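Local coordinates for 3-oxoacyl-(acyl-carrier protein) synthase II (Thermus thermophilus, PDB 1J3N) that probably catalyses the condensation step of fatty acid elongation, adding two-carbon units from malonyl-ACP to a growing acyl-ACP chain as a homodimer, at residues Ile36-Ala41 / Ala190-Met195; Pro219-Arg224 / Leu366-Pro371; Arg250-Leu255 / Ala354-Val359. One frame throughout, in Å; residues are numbered along the deposited sequence.

Interaction 1: Ile36-Ala41 / Ala190-Met195; sequences ITRFDA and AAITPM
The F39 ring lies between P194 on one face and I36 CG2 on the opposite face, and a water sits in plane at the edge of the R38 guanidinium. P194 makes a CH-pi contact: its CD stands 3.8 Å from the F39 ring centroid, 1° off the ring normal. The contact belongs to the thiolase-type fold of the beta-ketoacyl synthases. It joins the loop after strand 33-35 to the turn that leads from strand 182-189 into helix 194-202. P194 CG reaches F39 CD2 at 3.5 Å. The far end of the ring, CZ and CE1, meets the backbone of T193 and the carbonyl oxygen of I192. F39 CE1 also touches I192 CG2 at 3.9 Å. The phenyl is aimed this way because CG sits between the backbone N and the carbonyl carbon (chi1 60°). With an alanine here, P194 CD would probably lose the ring face it rests on, and a gap would open between I36 and the helix start. T193 is the N-cap residue of that helix, and its OG1 bonds E113 of helix 109-122. P194 also packs on F119 of the second subunit, so this helix start lies near the dimer interface. I192 is the centre of an inverse gamma turn. Its CG2 lies 4.1 Å from R38 CB, and the two side chains cross at about a right angle. The R38 guanidinium has a salt bridge to E231 through NH2. R38 NH1 donates to the water at 2.7 Å, and that water donates to I192 O at 2.8 Å.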
ATOM      1  N   ILE A  36     -22.358 -20.316   0.209  1.00 24.53           N
ATOM      2  CA  ILE A  36     -21.437 -19.950   1.282  1.00 24.32           C
ATOM      3  C   ILE A  36     -21.513 -20.883   2.482  1.00 25.74           C
ATOM      4  O   ILE A  36     -22.588 -21.148   3.013  1.00 24.93           O
ATOM      5  CB  ILE A  36     -21.686 -18.487   1.738  1.00 24.27           C
ATOM      6  CG1 ILE A  36     -21.400 -17.531   0.572  1.00 21.01           C
ATOM      7  CG2 ILE A  36     -20.790 -18.129   2.926  1.00 21.85           C
ATOM      8  CD1 ILE A  36     -21.944 -16.116   0.788  1.00 19.02           C
ATOM      9  N   THR A  37     -20.356 -21.381   2.902  1.00 27.95           N
ATOM     10  CA  THR A  37     -20.279 -22.271   4.052  1.00 30.00           C
ATOM     11  C   THR A  37     -19.461 -21.633   5.173  1.00 28.46           C
ATOM     12  O   THR A  37     -19.569 -22.043   6.326  1.00 27.57           O
ATOM     13  CB  THR A  37     -19.623 -23.612   3.690  1.00 30.52           C
ATOM     14  OG1 THR A  37     -18.256 -23.389   3.330  1.00 30.35           O
ATOM     15  CG2 THR A  37     -20.352 -24.272   2.522  1.00 32.39           C
ATOM     16  N   ARG A  38     -18.652 -20.629   4.831  1.00 28.37           N
ATOM     17  CA  ARG A  38     -17.811 -19.937   5.815  1.00 28.36           C
ATOM     18  C   ARG A  38     -18.629 -19.404   6.992  1.00 29.65           C
ATOM     19  O   ARG A  38     -18.168 -19.402   8.136  1.00 29.42           O
ATOM     20  CB  ARG A  38     -17.051 -18.788   5.143  1.00 29.63           C
ATOM     21  CG  ARG A  38     -16.086 -18.038   6.059  1.00 25.33           C
ATOM     22  CD  ARG A  38     -15.037 -18.973   6.652  1.00 25.20           C
ATOM     23  NE  ARG A  38     -14.370 -19.778   5.628  1.00 23.74           N
ATOM     24  CZ  ARG A  38     -13.664 -19.279   4.615  1.00 25.82           C
ATOM     25  NH1 ARG A  38     -13.512 -17.963   4.476  1.00 24.51           N
ATOM     26  NH2 ARG A  38     -13.126 -20.097   3.724  1.00 23.50           N
ATOM     27  N   PHE A  39     -19.835 -18.926   6.701  1.00 29.89           N
ATOM     28  CA  PHE A  39     -20.749 -18.426   7.726  1.00 28.88           C
ATOM     29  C   PHE A  39     -22.157 -18.551   7.164  1.00 28.85           C
ATOM     30  O   PHE A  39     -22.329 -18.865   5.988  1.00 27.48           O
ATOM     31  CB  PHE A  39     -20.463 -16.959   8.091  1.00 28.33           C
ATOM     32  CG  PHE A  39     -20.584 -16.002   6.936  1.00 28.88           C
ATOM     33  CD1 PHE A  39     -19.521 -15.811   6.057  1.00 26.73           C
ATOM     34  CD2 PHE A  39     -21.773 -15.313   6.710  1.00 28.35           C
ATOM     35  CE1 PHE A  39     -19.641 -14.950   4.969  1.00 26.09           C
ATOM     36  CE2 PHE A  39     -21.903 -14.451   5.622  1.00 28.58           C
ATOM     37  CZ  PHE A  39     -20.833 -14.271   4.749  1.00 29.08           C
ATOM     38  N   ASP A  40     -23.160 -18.317   8.003  1.00 28.46           N
ATOM     39  CA  ASP A  40     -24.544 -18.402   7.559  1.00 27.71           C
ATOM     40  C   ASP A  40     -24.961 -17.117   6.851  1.00 27.04           C
ATOM     41  O   ASP A  40     -25.215 -16.089   7.483  1.00 27.12           O
ATOM     42  CB  ASP A  40     -25.466 -18.676   8.745  1.00 30.09           C
ATOM     43  CG  ASP A  40     -26.936 -18.571   8.377  1.00 33.74           C
ATOM     44  OD1 ASP A  40     -27.259 -18.660   7.172  1.00 33.62           O
ATOM     45  OD2 ASP A  40     -27.768 -18.407   9.296  1.00 35.67           O
ATOM     46  N   ALA A  41     -25.035 -17.182   5.530  1.00 26.14           N
ATOM     47  CA  ALA A  41     -25.409 -16.020   4.742  1.00 24.98           C
ATOM     48  C   ALA A  41     -26.871 -16.083   4.287  1.00 24.83           C
ATOM     49  O   ALA A  41     -27.236 -15.466   3.290  1.00 24.09           O
ATOM     50  CB  ALA A  41     -24.479 -15.905   3.528  1.00 21.33           C
ATOM     51  N   ALA A 190      -9.062 -12.037   2.317  1.00 18.49           N
ATOM     52  CA  ALA A 190      -9.894 -12.937   3.114  1.00 22.50           C
ATOM     53  C   ALA A 190     -11.114 -12.141   3.573  1.00 20.53           C
ATOM     54  O   ALA A 190     -11.293 -11.895   4.765  1.00 19.37           O
ATOM     55  CB  ALA A 190      -9.110 -13.445   4.320  1.00 18.67           C
ATOM     56  N   ALA A 191     -11.946 -11.740   2.616  1.00 20.49           N
ATOM     57  CA  ALA A 191     -13.119 -10.936   2.922  1.00 21.36           C
ATOM     58  C   ALA A 191     -14.481 -11.623   2.777  1.00 22.71           C
ATOM     59  O   ALA A 191     -15.510 -10.952   2.615  1.00 23.49           O
ATOM     60  CB  ALA A 191     -13.089  -9.664   2.089  1.00 21.85           C
ATOM     61  N   ILE A 192     -14.502 -12.948   2.823  1.00 21.34           N
ATOM     62  CA  ILE A 192     -15.773 -13.650   2.742  1.00 22.96           C
ATOM     63  C   ILE A 192     -16.331 -13.611   4.159  1.00 23.94           C
ATOM     64  O   ILE A 192     -16.167 -14.553   4.943  1.00 24.05           O
ATOM     65  CB  ILE A 192     -15.597 -15.109   2.260  1.00 22.97           C
ATOM     66  CG1 ILE A 192     -15.067 -15.108   0.818  1.00 22.92           C
ATOM     67  CG2 ILE A 192     -16.933 -15.852   2.330  1.00 24.11           C
ATOM     68  CD1 ILE A 192     -14.961 -16.495   0.171  1.00 22.61           C
ATOM     69  N   THR A 193     -16.945 -12.478   4.489  1.00 23.57           N
ATOM     70  CA  THR A 193     -17.533 -12.263   5.803  1.00 23.15           C
ATOM     71  C   THR A 193     -18.895 -11.585   5.647  1.00 23.16           C
ATOM     72  O   THR A 193     -19.215 -11.025   4.591  1.00 23.99           O
ATOM     73  CB  THR A 193     -16.601 -11.399   6.704  1.00 22.07           C
ATOM     74  OG1 THR A 193     -16.594 -10.040   6.248  1.00 21.42           O
ATOM     75  CG2 THR A 193     -15.188 -11.937   6.668  1.00 20.94           C
ATOM     76  N   PRO A 194     -19.725 -11.642   6.695  1.00 23.93           N
ATOM     77  CA  PRO A 194     -21.059 -11.030   6.648  1.00 25.13           C
ATOM     78  C   PRO A 194     -21.033  -9.559   6.250  1.00 25.73           C
ATOM     79  O   PRO A 194     -21.791  -9.119   5.377  1.00 24.06           O
ATOM     80  CB  PRO A 194     -21.580 -11.217   8.072  1.00 25.75           C
ATOM     81  CG  PRO A 194     -20.869 -12.453   8.548  1.00 25.53           C
ATOM     82  CD  PRO A 194     -19.481 -12.305   7.989  1.00 23.67           C
ATOM     83  N   MET A 195     -20.147  -8.805   6.892  1.00 24.55           N
ATOM     84  CA  MET A 195     -20.037  -7.373   6.642  1.00 26.61           C
ATOM     85  C   MET A 195     -19.497  -6.966   5.280  1.00 24.84           C
ATOM     86  O   MET A 195     -19.910  -5.948   4.738  1.00 25.68           O
ATOM     87  CB  MET A 195     -19.197  -6.714   7.740  1.00 26.70           C
ATOM     88  CG  MET A 195     -18.966  -5.224   7.540  1.00 27.50           C
ATOM     89  SD  MET A 195     -18.284  -4.464   9.024  1.00 29.16           S
ATOM     90  CE  MET A 195     -18.917  -2.813   8.858  1.00 27.58           C
TER
HETATM   91  O   HOH W   1     -13.868 -15.748   5.928  1.00 23.32           O

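Interaction 2: Pro219-Arg224 / Leu366-Pro371; sequences PFTLSR and LEDPDP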
ATOM      1  N   PRO A 219     -18.395 -13.534 -17.266  1.00 24.61           N
ATOM      2  CA  PRO A 219     -17.912 -12.348 -17.981  1.00 25.71           C
ATOM      3  C   PRO A 219     -18.092 -12.385 -19.490  1.00 26.60           C
ATOM      4  O   PRO A 219     -17.926 -13.424 -20.130  1.00 26.78           O
ATOM      5  CB  PRO A 219     -16.445 -12.267 -17.567  1.00 24.96           C
ATOM      6  CG  PRO A 219     -16.080 -13.710 -17.362  1.00 27.74           C
ATOM      7  CD  PRO A 219     -17.280 -14.260 -16.631  1.00 25.30           C
ATOM      8  N   PHE A 220     -18.438 -11.226 -20.041  1.00 26.75           N
ATOM      9  CA  PHE A 220     -18.649 -11.044 -21.469  1.00 27.59           C
ATOM     10  C   PHE A 220     -19.949 -11.650 -21.989  1.00 29.24           C
ATOM     11  O   PHE A 220     -20.223 -11.584 -23.184  1.00 30.59           O
ATOM     12  CB  PHE A 220     -17.451 -11.592 -22.252  1.00 28.31           C
ATOM     13  CG  PHE A 220     -16.121 -11.096 -21.740  1.00 25.90           C
ATOM     14  CD1 PHE A 220     -15.862  -9.730 -21.640  1.00 27.37           C
ATOM     15  CD2 PHE A 220     -15.148 -11.992 -21.308  1.00 25.63           C
ATOM     16  CE1 PHE A 220     -14.656  -9.263 -21.111  1.00 24.65           C
ATOM     17  CE2 PHE A 220     -13.934 -11.534 -20.777  1.00 24.84           C
ATOM     18  CZ  PHE A 220     -13.693 -10.171 -20.678  1.00 24.53           C
ATOM     19  N   THR A 221     -20.757 -12.238 -21.106  1.00 29.97           N
ATOM     20  CA  THR A 221     -22.025 -12.805 -21.548  1.00 31.74           C
ATOM     21  C   THR A 221     -23.107 -11.734 -21.448  1.00 30.71           C
ATOM     22  O   THR A 221     -22.973 -10.765 -20.698  1.00 31.69           O
ATOM     23  CB  THR A 221     -22.474 -14.005 -20.699  1.00 32.36           C
ATOM     24  OG1 THR A 221     -22.691 -13.576 -19.351  1.00 33.80           O
ATOM     25  CG2 THR A 221     -21.437 -15.118 -20.745  1.00 34.51           C
ATOM     26  N   LEU A 222     -24.182 -11.917 -22.206  1.00 30.45           N
ATOM     27  CA  LEU A 222     -25.291 -10.973 -22.212  1.00 28.46           C
ATOM     28  C   LEU A 222     -26.026 -10.931 -20.875  1.00 26.67           C
ATOM     29  O   LEU A 222     -26.642  -9.924 -20.537  1.00 24.42           O
ATOM     30  CB  LEU A 222     -26.270 -11.346 -23.323  1.00 31.59           C
ATOM     31  CG  LEU A 222     -25.798 -11.118 -24.763  1.00 30.06           C
ATOM     32  CD1 LEU A 222     -26.598 -11.994 -25.723  1.00 30.75           C
ATOM     33  CD2 LEU A 222     -25.949  -9.641 -25.114  1.00 31.08           C
ATOM     34  N   SER A 223     -25.955 -12.021 -20.115  1.00 26.85           N
ATOM     35  CA  SER A 223     -26.637 -12.105 -18.823  1.00 27.01           C
ATOM     36  C   SER A 223     -25.770 -11.805 -17.598  1.00 27.47           C
ATOM     37  O   SER A 223     -26.189 -12.062 -16.465  1.00 28.56           O
ATOM     38  CB  SER A 223     -27.275 -13.489 -18.667  1.00 26.87           C
ATOM     39  OG  SER A 223     -26.318 -14.520 -18.859  1.00 26.06           O
ATOM     40  N   ARG A 224     -24.577 -11.256 -17.817  1.00 27.49           N
ATOM     41  CA  ARG A 224     -23.666 -10.927 -16.713  1.00 27.91           C
ATOM     42  C   ARG A 224     -24.294  -9.888 -15.771  1.00 28.08           C
ATOM     43  O   ARG A 224     -24.765  -8.845 -16.221  1.00 27.97           O
ATOM     44  CB  ARG A 224     -22.335 -10.418 -17.275  1.00 24.06           C
ATOM     45  CG  ARG A 224     -22.423  -9.175 -18.160  1.00 26.36           C
ATOM     46  CD  ARG A 224     -21.054  -8.873 -18.777  1.00 22.24           C
ATOM     47  NE  ARG A 224     -20.942  -7.557 -19.403  1.00 25.57           N
ATOM     48  CZ  ARG A 224     -21.223  -7.289 -20.678  1.00 29.33           C
ATOM     49  NH1 ARG A 224     -21.646  -8.248 -21.490  1.00 28.90           N
ATOM     50  NH2 ARG A 224     -21.060  -6.057 -21.152  1.00 26.87           N
ATOM     51  N   LEU A 366     -19.421 -19.040 -20.866  1.00 29.61           N
ATOM     52  CA  LEU A 366     -19.622 -18.191 -22.036  1.00 32.20           C
ATOM     53  C   LEU A 366     -20.726 -18.806 -22.910  1.00 34.28           C
ATOM     54  O   LEU A 366     -20.531 -19.058 -24.100  1.00 33.46           O
ATOM     55  CB  LEU A 366     -18.314 -18.099 -22.822  1.00 32.30           C
ATOM     56  CG  LEU A 366     -18.136 -16.948 -23.803  1.00 34.02           C
ATOM     57  CD1 LEU A 366     -17.920 -15.649 -23.046  1.00 34.58           C
ATOM     58  CD2 LEU A 366     -16.949 -17.237 -24.692  1.00 35.04           C
ATOM     59  N   GLU A 367     -21.885 -19.045 -22.303  1.00 35.61           N
ATOM     60  CA  GLU A 367     -23.028 -19.642 -22.986  1.00 38.80           C
ATOM     61  C   GLU A 367     -23.718 -18.667 -23.942  1.00 39.40           C
ATOM     62  O   GLU A 367     -24.017 -19.009 -25.087  1.00 39.50           O
ATOM     63  CB  GLU A 367     -24.034 -20.149 -21.945  1.00 40.72           C
ATOM     64  CG  GLU A 367     -25.243 -20.870 -22.528  1.00 44.40           C
ATOM     65  CD  GLU A 367     -26.185 -21.387 -21.457  1.00 46.79           C
ATOM     66  OE1 GLU A 367     -25.766 -22.258 -20.664  1.00 49.54           O
ATOM     67  OE2 GLU A 367     -27.344 -20.919 -21.404  1.00 47.50           O
ATOM     68  N   ASP A 368     -23.967 -17.455 -23.456  1.00 39.99           N
ATOM     69  CA  ASP A 368     -24.630 -16.410 -24.233  1.00 40.45           C
ATOM     70  C   ASP A 368     -23.676 -15.243 -24.454  1.00 39.72           C
ATOM     71  O   ASP A 368     -23.853 -14.170 -23.879  1.00 40.33           O
ATOM     72  CB  ASP A 368     -25.866 -15.913 -23.483  1.00 40.28           C
ATOM     73  CG  ASP A 368     -25.524 -15.333 -22.119  1.00 40.97           C
ATOM     74  OD1 ASP A 368     -24.839 -16.021 -21.331  1.00 39.75           O
ATOM     75  OD2 ASP A 368     -25.936 -14.189 -21.836  1.00 43.19           O
ATOM     76  N   PRO A 369     -22.651 -15.438 -25.295  1.00 39.14           N
ATOM     77  CA  PRO A 369     -21.692 -14.359 -25.552  1.00 38.34           C
ATOM     78  C   PRO A 369     -22.349 -13.093 -26.084  1.00 38.15           C
ATOM     79  O   PRO A 369     -23.310 -13.160 -26.853  1.00 37.30           O
ATOM     80  CB  PRO A 369     -20.722 -14.988 -26.553  1.00 39.33           C
ATOM     81  CG  PRO A 369     -21.581 -16.004 -27.271  1.00 38.65           C
ATOM     82  CD  PRO A 369     -22.356 -16.616 -26.130  1.00 39.52           C
ATOM     83  N   ASP A 370     -21.831 -11.946 -25.653  1.00 36.87           N
ATOM     84  CA  ASP A 370     -22.338 -10.645 -26.073  1.00 38.41           C
ATOM     85  C   ASP A 370     -21.713 -10.280 -27.419  1.00 38.03           C
ATOM     86  O   ASP A 370     -20.496 -10.149 -27.530  1.00 36.77           O
ATOM     87  CB  ASP A 370     -21.972  -9.574 -25.041  1.00 39.05           C
ATOM     88  CG  ASP A 370     -22.733  -8.278 -25.249  1.00 41.21           C
ATOM     89  OD1 ASP A 370     -22.799  -7.794 -26.401  1.00 38.82           O
ATOM     90  OD2 ASP A 370     -23.261  -7.739 -24.252  1.00 43.38           O
ATOM     91  N   PRO A 371     -22.544 -10.102 -28.458  1.00 38.32           N
ATOM     92  CA  PRO A 371     -22.052  -9.754 -29.797  1.00 38.03           C
ATOM     93  C   PRO A 371     -21.355  -8.397 -29.909  1.00 38.24           C
ATOM     94  O   PRO A 371     -20.531  -8.193 -30.790  1.00 36.56           O
ATOM     95  CB  PRO A 371     -23.312  -9.834 -30.656  1.00 38.81           C
ATOM     96  CG  PRO A 371     -24.398  -9.436 -29.690  1.00 39.60           C
ATOM     97  CD  PRO A 371     -24.015 -10.199 -28.446  1.00 38.18           C
TER
HETATM   98  O   HOH W   2     -21.705  -5.086 -23.796  1.00 32.14           O
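D368 meets the T221-R224 turn with its whole carboxylate. From its CB, CG lies between the backbone N and the carbonyl carbon (chi1 60°), which brings the acid over a type I beta turn. D368 CG is 3.6 Å from T221 CB. D368 OD1 lies 3.2 Å from T221 CB and has a salt bridge to R218. D368 OD2 takes a 3.0 Å hydrogen bond from S223 OG on its syn side, 32° out of the carboxylate plane. A weak bond from S223 N also reaches OD2. The backbones join beside this acid, with L222 N bonded to D368 O at 2.8 Å and D370 N to F220 O at 3.0 Å. These bonds flank the single T221-P369 beta bridge. R224 NH1 holds T221 O and also makes a salt bridge of 3.2 Å to D370 OD2. A water links R224 NH2 to the same oxygen. D370 OD1 accepts a hydrogen bond from E372 N. The carbonyls of T305 and P306 also hold R224. L222 CD2 lies against the D370 carboxylate, 3.4 Å from OD2. The arrangement is a loop-to-loop junction: an isolated beta bridge beside a beta turn whose S223 N and OG both reach one aspartate oxygen.

Interaction 3: Arg250-Leu255 / Ala354-Val359; sequences RIYAEL and ALYHGV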
ATOM      1  N   ARG A 250      14.319 -23.156 -12.517  1.00 27.50           N
ATOM      2  CA  ARG A 250      13.365 -23.401 -13.584  1.00 28.34           C
ATOM      3  C   ARG A 250      12.682 -22.051 -13.743  1.00 28.77           C
ATOM      4  O   ARG A 250      12.144 -21.505 -12.778  1.00 31.30           O
ATOM      5  CB  ARG A 250      12.346 -24.468 -13.169  1.00 30.82           C
ATOM      6  CG  ARG A 250      11.295 -24.767 -14.237  1.00 32.94           C
ATOM      7  CD  ARG A 250       9.945 -24.126 -13.934  1.00 35.52           C
ATOM      8  NE  ARG A 250       9.249 -24.840 -12.866  1.00 39.81           N
ATOM      9  CZ  ARG A 250       9.435 -24.626 -11.567  1.00 41.14           C
ATOM     10  NH1 ARG A 250      10.293 -23.702 -11.154  1.00 41.64           N
ATOM     11  NH2 ARG A 250       8.776 -25.358 -10.676  1.00 40.99           N
ATOM     12  N   ILE A 251      12.729 -21.499 -14.947  1.00 25.77           N
ATOM     13  CA  ILE A 251      12.120 -20.202 -15.206  1.00 27.01           C
ATOM     14  C   ILE A 251      10.802 -20.372 -15.957  1.00 27.67           C
ATOM     15  O   ILE A 251      10.754 -20.982 -17.027  1.00 27.90           O
ATOM     16  CB  ILE A 251      13.092 -19.312 -16.004  1.00 25.31           C
ATOM     17  CG1 ILE A 251      14.325 -19.026 -15.146  1.00 25.59           C
ATOM     18  CG2 ILE A 251      12.412 -18.029 -16.440  1.00 24.64           C
ATOM     19  CD1 ILE A 251      15.443 -18.341 -15.891  1.00 24.77           C
ATOM     20  N   TYR A 252       9.731 -19.836 -15.380  1.00 26.24           N
ATOM     21  CA  TYR A 252       8.407 -19.938 -15.974  1.00 26.79           C
ATOM     22  C   TYR A 252       8.203 -18.930 -17.094  1.00 26.11           C
ATOM     23  O   TYR A 252       7.544 -19.221 -18.097  1.00 25.76           O
ATOM     24  CB  TYR A 252       7.344 -19.717 -14.907  1.00 25.63           C
ATOM     25  CG  TYR A 252       7.200 -20.857 -13.936  1.00 26.79           C
ATOM     26  CD1 TYR A 252       6.673 -22.084 -14.349  1.00 27.95           C
ATOM     27  CD2 TYR A 252       7.527 -20.697 -12.593  1.00 24.89           C
ATOM     28  CE1 TYR A 252       6.466 -23.117 -13.441  1.00 29.15           C
ATOM     29  CE2 TYR A 252       7.327 -21.722 -11.679  1.00 28.07           C
ATOM     30  CZ  TYR A 252       6.791 -22.926 -12.108  1.00 27.59           C
ATOM     31  OH  TYR A 252       6.548 -23.927 -11.195  1.00 31.32           O
ATOM     32  N   ALA A 253       8.766 -17.744 -16.904  1.00 24.50           N
ATOM     33  CA  ALA A 253       8.655 -16.665 -17.877  1.00 24.02           C
ATOM     34  C   ALA A 253       9.407 -15.444 -17.370  1.00 23.30           C
ATOM     35  O   ALA A 253       9.976 -15.451 -16.274  1.00 20.86           O
ATOM     36  CB  ALA A 253       7.191 -16.303 -18.093  1.00 22.99           C
ATOM     37  N   GLU A 254       9.399 -14.388 -18.168  1.00 22.89           N
ATOM     38  CA  GLU A 254      10.062 -13.163 -17.770  1.00 23.91           C
ATOM     39  C   GLU A 254       9.028 -12.054 -17.602  1.00 23.11           C
ATOM     40  O   GLU A 254       8.122 -11.919 -18.419  1.00 22.21           O
ATOM     41  CB  GLU A 254      11.082 -12.737 -18.825  1.00 24.34           C
ATOM     42  CG  GLU A 254      12.084 -11.715 -18.305  1.00 26.59           C
ATOM     43  CD  GLU A 254      12.815 -10.978 -19.412  1.00 29.41           C
ATOM     44  OE1 GLU A 254      12.934 -11.527 -20.527  1.00 28.32           O
ATOM     45  OE2 GLU A 254      13.285  -9.848 -19.157  1.00 30.46           O
ATOM     46  N   LEU A 255       9.145 -11.283 -16.524  1.00 23.59           N
ATOM     47  CA  LEU A 255       8.245 -10.150 -16.297  1.00 22.63           C
ATOM     48  C   LEU A 255       8.941  -8.989 -17.003  1.00 21.64           C
ATOM     49  O   LEU A 255       9.911  -8.436 -16.492  1.00 19.40           O
ATOM     50  CB  LEU A 255       8.096  -9.851 -14.801  1.00 22.20           C
ATOM     51  CG  LEU A 255       7.287  -8.609 -14.403  1.00 19.74           C
ATOM     52  CD1 LEU A 255       5.960  -8.601 -15.119  1.00 19.91           C
ATOM     53  CD2 LEU A 255       7.084  -8.601 -12.895  1.00 19.41           C
ATOM     54  N   ALA A 354       0.106 -20.058 -18.623  1.00 26.03           N
ATOM     55  CA  ALA A 354      -0.315 -20.190 -20.015  1.00 27.43           C
ATOM     56  C   ALA A 354       0.885 -20.060 -20.960  1.00 27.12           C
ATOM     57  O   ALA A 354       0.938 -20.729 -21.987  1.00 25.79           O
ATOM     58  CB  ALA A 354      -1.360 -19.141 -20.356  1.00 23.15           C
ATOM     59  N   LEU A 355       1.835 -19.191 -20.618  1.00 28.07           N
ATOM     60  CA  LEU A 355       3.028 -18.998 -21.445  1.00 27.83           C
ATOM     61  C   LEU A 355       3.952 -20.203 -21.347  1.00 28.53           C
ATOM     62  O   LEU A 355       4.427 -20.732 -22.354  1.00 29.87           O
ATOM     63  CB  LEU A 355       3.802 -17.755 -20.997  1.00 28.19           C
ATOM     64  CG  LEU A 355       3.225 -16.364 -21.263  1.00 28.11           C
ATOM     65  CD1 LEU A 355       4.087 -15.322 -20.571  1.00 27.62           C
ATOM     66  CD2 LEU A 355       3.174 -16.101 -22.753  1.00 28.66           C
ATOM     67  N   TYR A 356       4.210 -20.617 -20.112  1.00 27.68           N
ATOM     68  CA  TYR A 356       5.074 -21.747 -19.800  1.00 28.27           C
ATOM     69  C   TYR A 356       4.571 -23.083 -20.379  1.00 28.78           C
ATOM     70  O   TYR A 356       5.338 -23.840 -20.975  1.00 27.54           O
ATOM     71  CB  TYR A 356       5.192 -21.849 -18.278  1.00 30.45           C
ATOM     72  CG  TYR A 356       6.095 -22.946 -17.774  1.00 31.71           C
ATOM     73  CD1 TYR A 356       7.480 -22.822 -17.844  1.00 32.50           C
ATOM     74  CD2 TYR A 356       5.562 -24.109 -17.223  1.00 32.64           C
ATOM     75  CE1 TYR A 356       8.317 -23.832 -17.376  1.00 33.84           C
ATOM     76  CE2 TYR A 356       6.389 -25.130 -16.752  1.00 35.40           C
ATOM     77  CZ  TYR A 356       7.767 -24.984 -16.831  1.00 35.63           C
ATOM     78  OH  TYR A 356       8.591 -25.994 -16.375  1.00 37.05           O
ATOM     79  N   HIS A 357       3.284 -23.367 -20.199  1.00 28.66           N
ATOM     80  CA  HIS A 357       2.676 -24.618 -20.669  1.00 29.15           C
ATOM     81  C   HIS A 357       2.192 -24.606 -22.123  1.00 29.98           C
ATOM     82  O   HIS A 357       1.921 -25.661 -22.699  1.00 29.78           O
ATOM     83  CB  HIS A 357       1.494 -24.994 -19.772  1.00 30.16           C
ATOM     84  CG  HIS A 357       1.875 -25.336 -18.364  1.00 30.67           C
ATOM     85  ND1 HIS A 357       2.671 -26.416 -18.049  1.00 30.43           N
ATOM     86  CD2 HIS A 357       1.531 -24.765 -17.184  1.00 31.49           C
ATOM     87  CE1 HIS A 357       2.798 -26.499 -16.736  1.00 31.63           C
ATOM     88  NE2 HIS A 357       2.115 -25.511 -16.188  1.00 31.41           N
ATOM     89  N   GLY A 358       2.069 -23.420 -22.710  1.00 29.70           N
ATOM     90  CA  GLY A 358       1.613 -23.338 -24.083  1.00 30.27           C
ATOM     91  C   GLY A 358       0.145 -23.678 -24.271  1.00 30.93           C
ATOM     92  O   GLY A 358      -0.252 -24.181 -25.325  1.00 31.69           O
ATOM     93  N   VAL A 359      -0.661 -23.422 -23.245  1.00 29.30           N
ATOM     94  CA  VAL A 359      -2.097 -23.672 -23.311  1.00 28.73           C
ATOM     95  C   VAL A 359      -2.764 -22.454 -22.684  1.00 29.46           C
ATOM     96  O   VAL A 359      -2.318 -21.954 -21.646  1.00 28.63           O
ATOM     97  CB  VAL A 359      -2.525 -24.934 -22.517  1.00 29.03           C
ATOM     98  CG1 VAL A 359      -4.040 -25.096 -22.595  1.00 29.20           C
ATOM     99  CG2 VAL A 359      -1.841 -26.181 -23.078  1.00 29.54           C
TER
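Y252 points the edge of its ring at the face of Y356, a T-shaped pair with centroids 4.8 Å apart and planes at 72°. This joins the residues leading into strand 253-262, in the mixed sheet of the thiolase-type fold, to the last turn of helix 343-357. Y252 CD1 stands over the centre of the Y356 ring, 3.6 Å from CG. Y356 CB also rests on the carbonyl oxygen of Y252 at 3.5 Å. The R250 and Y356 side chains meet at about a right angle, with R250 CD 3.4 Å from Y356 OH. The Y356 ring reaches across because its CG is anti to the backbone N (chi1 -178°). Next to this pair, A253 CB touches L355 CD1 at 4.1 Å, a looser apolar contact beside F405 of strand 399-406. H357 lays one face on Y356 CD2. The helix ends just beyond, at G358, whose positive phi suits glycine. The R250 chain bends at chi2 and chi3, and its guanidinium lies with one face on Y252 CZ. In the next shell the backbone of Y252 bonds V6 of strand 4-13. D85 sets both partners on the strand side: its OD2 bonds Y252 OH, and its backbone oxygen bonds R250 NH2.

None of the three contacts touches another. All are partly buried. Interactions 1 and 3 have no exposed residue among those that touch, while interaction 2 has four of twelve and lies most at the surface. Interactions 1 and 3 sit on opposite sides of the chain's centre, with centres 35 Å apart. Interaction 1 sets a loop on a helix start; interaction 3 sets the lead-in to a sheet strand on a helix end. Both rest on aromatic rings and make no direct hydrogen bond across their segments. Interaction 2 joins two loops and works by backbone bonds, carboxylates and a salt bridge. Of the three, interaction 1 alone has residues that pack on the second subunit.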